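Local coordinates for protein 6-phosphogluconolactonase (Trypanosoma cruzi, PDB 6VYE) that probably catalyses the hydrolysis of 6-phosphogluconolactone to 6-phosphogluconate in the oxidative pentose phosphate pathway, at residues Ile16-Pro21 against Thr258-Lys263; Gly26-Lys31 against Lys57-Leu62; Ala217-Leu222 against Lys254-Phe259; Thr225-Lys230 against Ile265-Thr270; Asn234-Asp239 against Phe249-Lys254. One frame throughout, in Å; residues are numbered along the deposited sequence.

Interaction 1: Ile16-Pro21 against Thr258-Lys263; sequences IVCGSP and TFILDK
I16 and C18 join strand 256-262 through three backbone hydrogen bonds. I16 N donates to F259 O at 2.8 Å. I16 O accepts from L261 N at 2.7 Å. C18 N reaches L261 O at 2.6 Å. All three bonds are nearly straight, and the strands are parallel, their local directions 25° apart. On the face that carries I16, C18 and I260, C18 SG lies against I260 CG2 at 3.9 Å. I16 CD1 meets T258 CG2 at 3.8 Å. V17 and L261 point to the opposite face. The first torsion of V17 (chi1 -180°) sets CG1 away from the backbone N, and the bent K263 chain passes at about a right angle, K263 CD 3.9 Å from V17 CG1. P21 CG sits 3.3 Å from D262 OD2. The other carboxylate oxygen, D262 OD1, accepts from the backbone N of both G226 and I265. V27 of helix 24-38 covers the first face, and helix 230-237 packs on F259 and L261. Strand 14-18 is an outermost strand of the Rossmann-like sheet within this chain. The pairing rests on main-chain bonds and so depends little on side-chain identity, while I16, C18 and I260 add an apolar face.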
# COMPACT_ATOMS: atom_id res chain seq x y z
N ILE A 16 8.36 12.71 -8.11
CA ILE A 16 8.33 14.02 -7.40
C ILE A 16 9.34 13.96 -6.24
O ILE A 16 9.21 13.12 -5.33
CB ILE A 16 6.91 14.38 -6.93
CG1 ILE A 16 5.88 14.24 -8.05
CG2 ILE A 16 6.90 15.78 -6.32
CD1 ILE A 16 4.44 14.30 -7.57
N VAL A 17 10.34 14.82 -6.30
CA VAL A 17 11.40 14.95 -5.27
C VAL A 17 11.06 16.16 -4.41
O VAL A 17 11.01 17.24 -4.95
CB VAL A 17 12.78 15.08 -5.95
CG1 VAL A 17 13.90 15.21 -4.95
CG2 VAL A 17 13.03 13.93 -6.90
N CYS A 18 10.85 15.98 -3.12
CA CYS A 18 10.56 17.07 -2.14
C CYS A 18 11.84 17.46 -1.38
O CYS A 18 12.61 16.53 -0.98
CB CYS A 18 9.47 16.63 -1.17
SG CYS A 18 8.13 15.75 -2.00
N GLY A 19 12.02 18.76 -1.14
CA GLY A 19 13.22 19.33 -0.48
C GLY A 19 13.39 18.82 0.95
O GLY A 19 14.53 18.42 1.33
N SER A 20 12.30 18.85 1.71
CA SER A 20 12.25 18.39 3.12
C SER A 20 11.36 17.16 3.20
O SER A 20 10.19 17.23 2.84
CB SER A 20 11.75 19.48 4.03
OG SER A 20 10.88 20.35 3.33
N PRO A 21 11.90 16.01 3.66
CA PRO A 21 11.10 14.82 3.95
C PRO A 21 9.72 15.07 4.59
O PRO A 21 8.87 14.21 4.47
CB PRO A 21 11.99 14.03 4.91
CG PRO A 21 13.39 14.37 4.44
CD PRO A 21 13.33 15.79 3.92
N THR A 258 3.27 6.98 -9.36
CA THR A 258 3.95 8.19 -8.82
C THR A 258 4.85 7.76 -7.68
O THR A 258 4.35 7.12 -6.77
CB THR A 258 2.95 9.24 -8.31
OG1 THR A 258 1.99 9.44 -9.35
CG2 THR A 258 3.59 10.58 -7.99
N PHE A 259 6.15 8.07 -7.79
CA PHE A 259 7.16 7.95 -6.71
C PHE A 259 7.36 9.35 -6.11
O PHE A 259 7.66 10.32 -6.86
CB PHE A 259 8.49 7.38 -7.22
CG PHE A 259 8.52 5.90 -7.53
CD1 PHE A 259 9.73 5.27 -7.76
CD2 PHE A 259 7.36 5.16 -7.68
CE1 PHE A 259 9.79 3.92 -8.08
CE2 PHE A 259 7.42 3.80 -7.97
CZ PHE A 259 8.64 3.18 -8.16
N ILE A 260 7.12 9.48 -4.81
CA ILE A 260 7.29 10.74 -4.05
C ILE A 260 8.49 10.52 -3.13
O ILE A 260 8.44 9.63 -2.27
CB ILE A 260 5.96 11.13 -3.35
CG1 ILE A 260 4.78 11.10 -4.32
CG2 ILE A 260 6.08 12.47 -2.62
CD1 ILE A 260 3.45 11.53 -3.68
N LEU A 261 9.56 11.27 -3.38
CA LEU A 261 10.89 11.06 -2.77
C LEU A 261 11.37 12.32 -2.03
O LEU A 261 10.95 13.45 -2.40
CB LEU A 261 11.86 10.73 -3.90
CG LEU A 261 11.40 9.62 -4.85
CD1 LEU A 261 12.45 9.40 -5.93
CD2 LEU A 261 11.17 8.33 -4.08
N ASP A 262 12.27 12.14 -1.06
CA ASP A 262 13.08 13.24 -0.48
C ASP A 262 14.36 13.37 -1.33
O ASP A 262 14.59 12.49 -2.19
CB ASP A 262 13.31 13.03 1.02
CG ASP A 262 14.39 12.03 1.39
OD1 ASP A 262 14.62 11.06 0.61
OD2 ASP A 262 15.00 12.21 2.46
N LYS A 263 15.13 14.43 -1.10
CA LYS A 263 16.40 14.74 -1.80
C LYS A 263 17.40 13.60 -1.57
O LYS A 263 17.99 13.15 -2.54
CB LYS A 263 17.00 16.06 -1.31
CG LYS A 263 16.21 17.31 -1.65
CD LYS A 263 16.33 17.71 -3.11
CE LYS A 263 15.80 19.09 -3.39
NZ LYS A 263 14.76 19.05 -4.45

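Interaction 2: Gly26-Lys31 against Lys57-Leu62; sequences GVACKK and KMLYSL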
# COMPACT_ATOMS: atom_id res chain seq x y z
N GLY A 26 2.31 16.15 2.24
CA GLY A 26 1.64 17.24 1.51
C GLY A 26 1.47 16.91 0.04
O GLY A 26 0.37 17.11 -0.50
N VAL A 27 2.53 16.43 -0.61
CA VAL A 27 2.48 16.01 -2.05
C VAL A 27 1.58 14.77 -2.22
O VAL A 27 0.88 14.71 -3.22
CB VAL A 27 3.90 15.76 -2.61
CG1 VAL A 27 3.84 15.24 -4.03
CG2 VAL A 27 4.74 17.04 -2.54
N ALA A 28 1.59 13.83 -1.28
CA ALA A 28 0.81 12.58 -1.38
C ALA A 28 -0.67 12.92 -1.27
O ALA A 28 -1.47 12.44 -2.08
CB ALA A 28 1.23 11.62 -0.30
N CYS A 29 -1.00 13.76 -0.30
CA CYS A 29 -2.36 14.30 -0.10
C CYS A 29 -2.86 15.00 -1.37
O CYS A 29 -4.01 14.70 -1.80
CB CYS A 29 -2.33 15.26 1.08
SG CYS A 29 -3.98 15.86 1.49
N LYS A 30 -2.03 15.82 -2.01
CA LYS A 30 -2.42 16.58 -3.23
C LYS A 30 -2.73 15.57 -4.35
O LYS A 30 -3.78 15.71 -5.03
CB LYS A 30 -1.30 17.53 -3.67
CG LYS A 30 -1.61 18.39 -4.89
CD LYS A 30 -0.57 19.46 -5.18
CE LYS A 30 -0.97 20.39 -6.32
NZ LYS A 30 0.11 21.36 -6.67
N LYS A 31 -1.85 14.59 -4.52
CA LYS A 31 -2.02 13.52 -5.54
C LYS A 31 -3.35 12.80 -5.29
O LYS A 31 -4.11 12.64 -6.25
CB LYS A 31 -0.83 12.56 -5.53
CG LYS A 31 -0.84 11.53 -6.66
CD LYS A 31 -1.13 12.16 -8.01
CE LYS A 31 -0.37 11.55 -9.15
NZ LYS A 31 -0.67 12.28 -10.40
N LYS A 57 0.90 8.11 8.35
CA LYS A 57 0.17 8.61 9.56
C LYS A 57 0.01 10.13 9.45
O LYS A 57 -1.08 10.66 9.79
CB LYS A 57 0.90 8.22 10.84
CG LYS A 57 0.21 8.57 12.16
CD LYS A 57 1.19 8.41 13.33
CE LYS A 57 0.85 9.24 14.55
NZ LYS A 57 2.04 9.50 15.39
N MET A 58 1.01 10.79 8.91
CA MET A 58 0.95 12.26 8.72
C MET A 58 0.05 12.60 7.54
O MET A 58 -0.63 13.61 7.64
CB MET A 58 2.35 12.84 8.51
CG MET A 58 3.13 12.85 9.79
SD MET A 58 4.85 13.12 9.43
CE MET A 58 4.73 14.85 8.95
N LEU A 59 0.12 11.83 6.44
CA LEU A 59 -0.77 12.00 5.28
C LEU A 59 -2.23 11.87 5.76
O LEU A 59 -3.02 12.71 5.40
CB LEU A 59 -0.37 10.98 4.20
CG LEU A 59 -1.38 10.67 3.10
CD1 LEU A 59 -1.79 11.92 2.37
CD2 LEU A 59 -0.84 9.65 2.12
N TYR A 60 -2.54 10.91 6.61
CA TYR A 60 -3.93 10.63 7.05
C TYR A 60 -4.42 11.73 7.99
O TYR A 60 -5.64 12.07 7.90
CB TYR A 60 -4.09 9.24 7.67
CG TYR A 60 -3.56 8.11 6.85
CD1 TYR A 60 -3.43 8.20 5.48
CD2 TYR A 60 -3.21 6.91 7.47
CE1 TYR A 60 -2.95 7.13 4.74
CE2 TYR A 60 -2.68 5.86 6.75
CZ TYR A 60 -2.55 5.97 5.38
OH TYR A 60 -2.04 4.90 4.71
N SER A 61 -3.52 12.30 8.81
CA SER A 61 -3.84 13.44 9.71
C SER A 61 -4.06 14.68 8.85
O SER A 61 -4.94 15.47 9.17
CB SER A 61 -2.75 13.70 10.71
OG SER A 61 -2.41 12.47 11.33
N LEU A 62 -3.25 14.85 7.82
CA LEU A 62 -3.42 15.96 6.85
C LEU A 62 -4.80 15.85 6.17
O LEU A 62 -5.50 16.86 6.17
CB LEU A 62 -2.25 15.92 5.88
CG LEU A 62 -2.16 17.05 4.86
CD1 LEU A 62 -2.34 18.43 5.53
CD2 LEU A 62 -0.83 16.97 4.13
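L59 CD1 lies over one face of the flat A28-C29 peptide group, 3.3 Å from C29 N. The methyl comes from above the amide and not in its plane, so it does not stand where a hydrogen-bond acceptor would. The same methyl touches C29 CB at 3.6 Å. The other branch of the leucine, L59 CD2, rests on A28 CB at 3.7 Å. L59 thus straddles two successive residues of helix 24-38. One turn further along, L62 holds CG opposite its backbone N (chi1 -175°), and this sends CD2 across to the first helix. There L62 CD2 lies 3.6 Å from G26 CA and 3.8 Å from C29 CB. Two helices of the alpha/beta fold pack here, 24-38 and 54-66. Their local axes come within 9.1 Å and cross at -55°. Helix 24-38 also covers the sheet, where V27 and A28 touch I260. No hydrogen bond links the two segments, and the hydroxyl of S61 turns back to the carbonyl of K57 in its own helix. L62 CG completes the apolar contact, 4.0 Å from C29 SG.

Interaction 3: Ala217-Leu222 against Lys254-Phe259; sequences ARHVIL and KGDVTF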
# COMPACT_ATOMS: atom_id res chain seq x y z
N ALA A 217 -3.75 -1.95 -10.16
CA ALA A 217 -4.40 -0.77 -9.53
C ALA A 217 -4.36 0.33 -10.58
O ALA A 217 -3.38 0.37 -11.30
CB ALA A 217 -3.67 -0.32 -8.28
N ARG A 218 -5.38 1.18 -10.64
CA ARG A 218 -5.44 2.35 -11.57
C ARG A 218 -4.37 3.39 -11.19
O ARG A 218 -3.83 4.03 -12.10
CB ARG A 218 -6.83 2.96 -11.53
CG ARG A 218 -7.91 1.99 -12.00
CD ARG A 218 -9.27 2.61 -12.27
NE ARG A 218 -10.19 1.60 -12.78
CZ ARG A 218 -11.07 0.90 -12.05
NH1 ARG A 218 -11.23 1.11 -10.75
NH2 ARG A 218 -11.81 -0.03 -12.64
N HIS A 219 -4.12 3.60 -9.89
CA HIS A 219 -3.07 4.52 -9.40
C HIS A 219 -2.26 3.89 -8.27
O HIS A 219 -2.86 3.38 -7.27
CB HIS A 219 -3.66 5.83 -8.93
CG HIS A 219 -4.52 6.45 -9.96
ND1 HIS A 219 -4.03 7.38 -10.87
CD2 HIS A 219 -5.83 6.28 -10.24
CE1 HIS A 219 -5.01 7.76 -11.66
NE2 HIS A 219 -6.14 7.12 -11.27
N VAL A 220 -0.93 4.00 -8.39
CA VAL A 220 0.01 3.49 -7.36
C VAL A 220 0.88 4.68 -6.94
O VAL A 220 1.43 5.37 -7.83
CB VAL A 220 0.84 2.31 -7.88
CG1 VAL A 220 1.90 1.90 -6.88
CG2 VAL A 220 -0.02 1.13 -8.32
N ILE A 221 0.98 4.92 -5.64
CA ILE A 221 1.76 6.05 -5.05
C ILE A 221 2.73 5.42 -4.07
O ILE A 221 2.24 4.81 -3.06
CB ILE A 221 0.86 7.10 -4.37
CG1 ILE A 221 -0.20 7.64 -5.33
CG2 ILE A 221 1.69 8.21 -3.74
CD1 ILE A 221 -1.30 8.45 -4.65
N LEU A 222 4.03 5.50 -4.37
CA LEU A 222 5.08 4.98 -3.47
C LEU A 222 5.71 6.17 -2.76
O LEU A 222 6.14 7.14 -3.44
CB LEU A 222 6.13 4.18 -4.25
CG LEU A 222 7.27 3.61 -3.41
CD1 LEU A 222 6.82 2.41 -2.61
CD2 LEU A 222 8.43 3.22 -4.29
N LYS A 254 0.47 -1.52 -14.28
CA LYS A 254 -0.32 -1.24 -15.51
C LYS A 254 -0.91 0.16 -15.44
O LYS A 254 -1.14 0.72 -16.50
CB LYS A 254 -1.45 -2.24 -15.77
CG LYS A 254 -1.00 -3.66 -16.03
CD LYS A 254 -0.30 -3.84 -17.35
CE LYS A 254 0.22 -5.24 -17.60
NZ LYS A 254 -0.78 -6.28 -17.23
N GLY A 255 -1.03 0.72 -14.23
CA GLY A 255 -1.70 2.00 -13.97
C GLY A 255 -0.73 3.18 -13.97
O GLY A 255 0.43 3.02 -14.41
N ASP A 256 -1.19 4.29 -13.40
CA ASP A 256 -0.44 5.56 -13.27
C ASP A 256 0.39 5.48 -11.98
O ASP A 256 -0.23 5.48 -10.88
CB ASP A 256 -1.40 6.76 -13.31
CG ASP A 256 -0.90 7.99 -12.58
OD1 ASP A 256 -1.51 8.36 -11.54
OD2 ASP A 256 0.14 8.52 -12.98
N VAL A 257 1.73 5.46 -12.11
CA VAL A 257 2.68 5.26 -10.98
C VAL A 257 3.34 6.59 -10.64
O VAL A 257 3.92 7.20 -11.53
CB VAL A 257 3.75 4.20 -11.30
CG1 VAL A 257 4.75 4.05 -10.17
CG2 VAL A 257 3.10 2.86 -11.58
N THR A 258 3.27 6.98 -9.36
CA THR A 258 3.95 8.19 -8.82
C THR A 258 4.85 7.76 -7.68
O THR A 258 4.35 7.12 -6.77
CB THR A 258 2.95 9.24 -8.31
OG1 THR A 258 1.99 9.44 -9.35
CG2 THR A 258 3.59 10.58 -7.99
N PHE A 259 6.15 8.07 -7.79
CA PHE A 259 7.16 7.95 -6.71
C PHE A 259 7.36 9.35 -6.11
O PHE A 259 7.66 10.32 -6.86
CB PHE A 259 8.49 7.38 -7.22
CG PHE A 259 8.52 5.90 -7.53
CD1 PHE A 259 9.73 5.27 -7.76
CD2 PHE A 259 7.36 5.16 -7.68
CE1 PHE A 259 9.79 3.92 -8.08
CE2 PHE A 259 7.42 3.80 -7.97
CZ PHE A 259 8.64 3.18 -8.16
O HOH W 1 -0.74 -0.30 -11.28
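H219 and D256 meet at the start of two parallel strands, and L222 and F259 meet further along. The tight part is the paired backbone of strands 219-224 and 256-262, with local directions 11° apart. V220 N donates to D256 O at 3.0 Å. V220 O accepts from T258 N at 2.9 Å, and L222 N reaches T258 O at 2.9 Å. The last two bonds run almost in line with the carbonyls. On one face, L222 CD2 stands 3.8 Å above the F259 ring, over its centre, in a CH-pi contact. On the other face, H219 ND1 donates to D256 OD1 at 2.8 Å. The oxygen uses its anti lone pair and lies in the imidazole plane, at the ring edge. Ring and carboxylate are turned 79° against each other. This bond gives the imidazole a fixed rotation, and the carboxylate would probably stabilise a cationic ring.

The end at A217, R218 and G255 is the solvent side, with R218 and K254 exposed and G255 partly so. D256 N still bonds R218 O, straight but from well above the carbonyl plane. One step earlier a water replaces direct pairing. It lies 2.7 Å from A217 O, to which it probably donates, and accepts from G255 N at 3.1 Å. R218 extends to a salt bridge with D162.

Both strands belong to the beta-alpha-beta unit that includes helix 230-237, whose L233, I236 and I237 touch F259. Helix 24-38 lies over the face with H219, I221 and T258, and strand 163-167 pairs with the far side of 219-224.

Interaction 4: Thr225-Lys230 against Ile265-Thr270; sequences TGKEKK and IAENLT. Unlike the reference sequence in segment 265-270: E267 (reference Gly).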
# COMPACT_ATOMS: atom_id res chain seq x y z
N THR A 225 11.85 7.60 1.54
CA THR A 225 12.81 8.61 2.07
C THR A 225 14.08 7.93 2.55
O THR A 225 14.04 6.71 2.80
CB THR A 225 12.20 9.38 3.24
OG1 THR A 225 11.86 8.41 4.23
CG2 THR A 225 10.99 10.19 2.85
N GLY A 226 15.14 8.70 2.70
CA GLY A 226 16.35 8.33 3.45
C GLY A 226 17.47 7.94 2.52
O GLY A 226 17.23 7.09 1.58
N LYS A 227 18.65 8.51 2.73
CA LYS A 227 19.88 8.07 2.02
C LYS A 227 20.02 6.54 2.13
O LYS A 227 20.49 5.95 1.17
CB LYS A 227 21.13 8.78 2.57
CG LYS A 227 22.36 8.61 1.68
CD LYS A 227 23.67 9.01 2.32
CE LYS A 227 24.88 8.46 1.58
NZ LYS A 227 25.27 9.35 0.45
N GLU A 228 19.61 5.93 3.24
CA GLU A 228 19.79 4.48 3.53
C GLU A 228 18.94 3.60 2.58
O GLU A 228 19.24 2.38 2.53
CB GLU A 228 19.46 4.20 5.00
CG GLU A 228 17.97 4.21 5.37
CD GLU A 228 17.33 5.54 5.75
OE1 GLU A 228 16.10 5.56 6.11
OE2 GLU A 228 18.02 6.56 5.64
N LYS A 229 17.96 4.15 1.87
CA LYS A 229 17.09 3.38 0.93
C LYS A 229 17.46 3.67 -0.53
O LYS A 229 16.75 3.23 -1.43
CB LYS A 229 15.64 3.75 1.19
CG LYS A 229 15.19 3.37 2.57
CD LYS A 229 13.71 3.39 2.69
CE LYS A 229 13.26 3.19 4.11
NZ LYS A 229 13.33 4.48 4.80
N LYS A 230 18.55 4.38 -0.75
CA LYS A 230 18.95 4.82 -2.11
C LYS A 230 19.32 3.59 -2.95
O LYS A 230 19.00 3.55 -4.16
CB LYS A 230 20.12 5.80 -2.02
CG LYS A 230 20.46 6.49 -3.32
CD LYS A 230 21.04 7.89 -3.09
CE LYS A 230 22.56 8.00 -3.09
NZ LYS A 230 23.26 6.70 -2.92
N ILE A 265 17.19 10.34 -0.80
CA ILE A 265 16.98 9.03 -1.50
C ILE A 265 17.18 9.19 -3.01
O ILE A 265 17.57 8.20 -3.64
CB ILE A 265 15.64 8.36 -1.16
CG1 ILE A 265 15.68 6.85 -1.45
CG2 ILE A 265 14.47 9.06 -1.86
CD1 ILE A 265 14.47 6.09 -1.00
N ALA A 266 16.97 10.41 -3.54
CA ALA A 266 16.92 10.73 -4.98
C ALA A 266 18.28 11.23 -5.52
O ALA A 266 18.28 11.67 -6.68
CB ALA A 266 15.84 11.76 -5.21
N GLU A 267 19.39 11.08 -4.80
CA GLU A 267 20.72 11.67 -5.18
C GLU A 267 21.23 11.09 -6.51
O GLU A 267 21.86 11.84 -7.25
CB GLU A 267 21.77 11.53 -4.07
CG GLU A 267 21.17 11.58 -2.67
CD GLU A 267 22.01 12.09 -1.50
OE1 GLU A 267 22.51 13.23 -1.59
OE2 GLU A 267 22.10 11.34 -0.47
N ASN A 268 20.94 9.83 -6.86
CA ASN A 268 21.44 9.21 -8.13
C ASN A 268 20.39 9.26 -9.26
O ASN A 268 20.73 8.84 -10.39
CB ASN A 268 21.89 7.76 -7.90
CG ASN A 268 23.03 7.65 -6.91
OD1 ASN A 268 24.01 8.40 -6.97
ND2 ASN A 268 22.94 6.68 -6.02
N LEU A 269 19.17 9.72 -9.01
CA LEU A 269 18.12 9.84 -10.06
C LEU A 269 18.43 11.04 -10.95
O LEU A 269 19.04 12.00 -10.44
CB LEU A 269 16.75 9.99 -9.41
CG LEU A 269 15.98 8.70 -9.15
CD1 LEU A 269 16.84 7.67 -8.42
CD2 LEU A 269 14.70 8.99 -8.38
N THR A 270 17.99 11.00 -12.21
CA THR A 270 17.86 12.20 -13.09
C THR A 270 16.41 12.70 -13.00
O THR A 270 15.94 13.28 -14.00
CB THR A 270 18.41 11.90 -14.50
OG1 THR A 270 17.86 10.67 -14.98
CG2 THR A 270 19.93 11.81 -14.52
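I265 is extended (chi1 -159°, chi2 173°), and this drives its CD1 onto K229. I265 CD1 lies 3.4 Å from K229 CB, closer than usual for two carbons. I265 CG1 sits against G226 O, also at 3.4 Å. K230 leaves its backbone in an extended form and then bends at chi3 (96°). Its chain therefore runs over the loop 265-270, with K230 CG 3.4 Å from I265 O. The K230 side chain crosses that of E267 at about a right angle, with K230 CD 3.7 Å from E267 CG.

E267 differs from the reference sequence, which has glycine here. Its carboxylate reaches K227 at the surface: E267 OE2 makes a long salt bridge of 3.9 Å with K227 NZ. The same oxygen lies near E264 OE1, a like charge, so the lysine probably eases a local excess of negative charge.

No clear hydrogen bond joins the two loops. Each is instead stiffened from within. K229 NZ curls back to donate to T225 O at 3.1 Å, and it also forms a salt bridge with E228 OE1 at 3.2 Å. A266 to L269 make a type I turn.

Residues 225-230 link strand 219-224 to helix 230-237, with K229 at the N-cap position. Residues 265-270 follow strand 256-262. L233 of helix 230-237 lies against I265, and A266 packs on V17 of strand 14-18.

Interaction 5: Asn234-Asp239 against Phe249-Lys254; sequences NGIIAD and FLRNCK
R251 reaches across to I236 and D239 at the C-terminal end of helix 230-237. This helix is the crossover of a beta-alpha-beta unit, and R251 lies in the connection from it to strand 256-262. The last carbonyls of a helix lack the usual partners from a following turn, and here arginines supply donors.

The strong bond of R251 NH1 is to I236 O, at 2.9 Å and nearly straight. I236 O is met in its carbonyl plane, on a lone pair, and lies in the guanidinium plane. Two weak, bent bonds share what remains of R251 NH1. One runs 3.0 Å from R251 NH1 to I237 O. The other spans 3.5 Å from R251 NH1 to D239 OD1. The stronger link to the aspartate comes from R251 NH2, which makes a salt bridge of 2.9 Å with D239 OD1. D239 OD1 is approached from above its carboxylate plane, and that plane stands 77° from the guanidinium. The bend of R251 at chi3 (65°) turns the guanidinium edge to both the carbonyls and the acid.

A238 O is 3.3 Å from R251 NH1, but the angle is poor. A238 O accepts a hydrogen bond from R248 NH1, which also serves G235 O, while R248 NH2 serves D239 O. The two arginines thus share the helix end. Their nearness, R248 NH2 beside R251 NE, is probably offset in part by D239 and the carbonyl dipoles.

Nearer the backbone of R251 the contact is apolar and looser. I236 CG2 lies 4.2 Å from R251 CG and 4.4 Å from L250 CB.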
# COMPACT_ATOMS: atom_id res chain seq x y z
N ASN A 234 17.20 2.44 -6.26
CA ASN A 234 17.96 2.32 -7.53
C ASN A 234 17.68 0.93 -8.16
O ASN A 234 17.67 0.83 -9.38
CB ASN A 234 19.44 2.64 -7.27
CG ASN A 234 19.71 4.09 -6.86
OD1 ASN A 234 18.93 5.01 -7.12
ND2 ASN A 234 20.83 4.32 -6.18
N GLY A 235 17.45 -0.11 -7.37
CA GLY A 235 17.22 -1.46 -7.90
C GLY A 235 15.83 -1.61 -8.49
O GLY A 235 15.66 -2.57 -9.23
N ILE A 236 14.89 -0.69 -8.20
CA ILE A 236 13.57 -0.62 -8.91
C ILE A 236 13.75 0.17 -10.21
O ILE A 236 13.23 -0.28 -11.28
CB ILE A 236 12.44 -0.00 -8.05
CG1 ILE A 236 12.32 -0.65 -6.67
CG2 ILE A 236 11.12 -0.08 -8.79
CD1 ILE A 236 11.47 0.14 -5.73
N ILE A 237 14.40 1.33 -10.12
CA ILE A 237 14.39 2.38 -11.19
C ILE A 237 15.40 2.03 -12.29
O ILE A 237 15.02 2.16 -13.44
CB ILE A 237 14.63 3.77 -10.57
CG1 ILE A 237 13.37 4.25 -9.85
CG2 ILE A 237 15.07 4.78 -11.63
CD1 ILE A 237 13.57 5.52 -9.05
N ALA A 238 16.64 1.65 -11.95
CA ALA A 238 17.69 1.26 -12.92
C ALA A 238 17.22 0.05 -13.76
O ALA A 238 16.56 -0.88 -13.22
CB ALA A 238 18.98 0.95 -12.21
N ASP A 239 17.49 0.07 -15.06
CA ASP A 239 16.95 -0.94 -16.01
C ASP A 239 17.72 -2.24 -15.81
O ASP A 239 17.08 -3.33 -15.73
CB ASP A 239 17.00 -0.38 -17.44
CG ASP A 239 16.11 0.84 -17.67
OD1 ASP A 239 15.11 1.02 -16.92
OD2 ASP A 239 16.40 1.60 -18.61
N PHE A 249 8.98 -5.55 -8.84
CA PHE A 249 7.72 -5.85 -9.57
C PHE A 249 6.98 -4.55 -9.91
O PHE A 249 6.26 -4.56 -10.88
CB PHE A 249 6.84 -6.84 -8.81
CG PHE A 249 6.14 -6.27 -7.60
CD1 PHE A 249 4.97 -5.54 -7.73
CD2 PHE A 249 6.66 -6.46 -6.33
CE1 PHE A 249 4.34 -5.00 -6.62
CE2 PHE A 249 6.01 -5.94 -5.21
CZ PHE A 249 4.87 -5.19 -5.37
N LEU A 250 7.13 -3.46 -9.14
CA LEU A 250 6.41 -2.18 -9.41
C LEU A 250 6.68 -1.70 -10.85
O LEU A 250 5.88 -0.89 -11.36
CB LEU A 250 6.85 -1.12 -8.40
CG LEU A 250 6.44 -1.37 -6.94
CD1 LEU A 250 7.07 -0.36 -6.03
CD2 LEU A 250 4.91 -1.36 -6.76
N ARG A 251 7.77 -2.16 -11.49
CA ARG A 251 8.07 -1.78 -12.90
C ARG A 251 6.97 -2.33 -13.81
O ARG A 251 6.81 -1.80 -14.90
CB ARG A 251 9.41 -2.33 -13.39
CG ARG A 251 10.61 -1.73 -12.67
CD ARG A 251 11.90 -2.40 -13.11
NE ARG A 251 12.18 -2.15 -14.52
CZ ARG A 251 12.92 -1.14 -14.98
NH1 ARG A 251 13.44 -0.24 -14.16
NH2 ARG A 251 13.12 -1.02 -16.29
N ASN A 252 6.28 -3.38 -13.40
CA ASN A 252 5.21 -4.03 -14.20
C ASN A 252 3.84 -3.37 -13.96
O ASN A 252 2.84 -3.87 -14.52
CB ASN A 252 5.13 -5.51 -13.84
CG ASN A 252 6.35 -6.28 -14.32
OD1 ASN A 252 6.78 -7.21 -13.63
ND2 ASN A 252 6.92 -5.89 -15.44
N CYS A 253 3.76 -2.30 -13.17
CA CYS A 253 2.46 -1.67 -12.85
C CYS A 253 1.76 -1.21 -14.14
O CYS A 253 2.44 -0.66 -15.00
CB CYS A 253 2.66 -0.54 -11.85
SG CYS A 253 2.81 -1.15 -10.16
N LYS A 254 0.47 -1.52 -14.28
CA LYS A 254 -0.32 -1.24 -15.51
C LYS A 254 -0.91 0.16 -15.44
O LYS A 254 -1.14 0.72 -16.50
CB LYS A 254 -1.45 -2.24 -15.77
CG LYS A 254 -1.00 -3.66 -16.03
CD LYS A 254 -0.30 -3.84 -17.35
CE LYS A 254 0.22 -5.24 -17.60
NZ LYS A 254 -0.78 -6.28 -17.23

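From the N terminus, strand 14-18 enters first, and interaction 1 closes the longest loop by pairing it with strand 256-262. Interaction 2 lies wholly within that loop and joins helices 24-38 and 54-66. It touches interaction 1 where V27 packs on I16 and C18. Later in the chain, interaction 3 pairs strands 219-224 and 256-262. Interaction 5 falls within its span, at the end of helix 230-237. Interaction 4 crosses interactions 1 and 3, because residues 265-270 come after strand 256-262, and it also encloses interaction 5. Strand 256-262 is common to interactions 1 and 3 and so stands between strands 14-18 and 219-224 in the sheet.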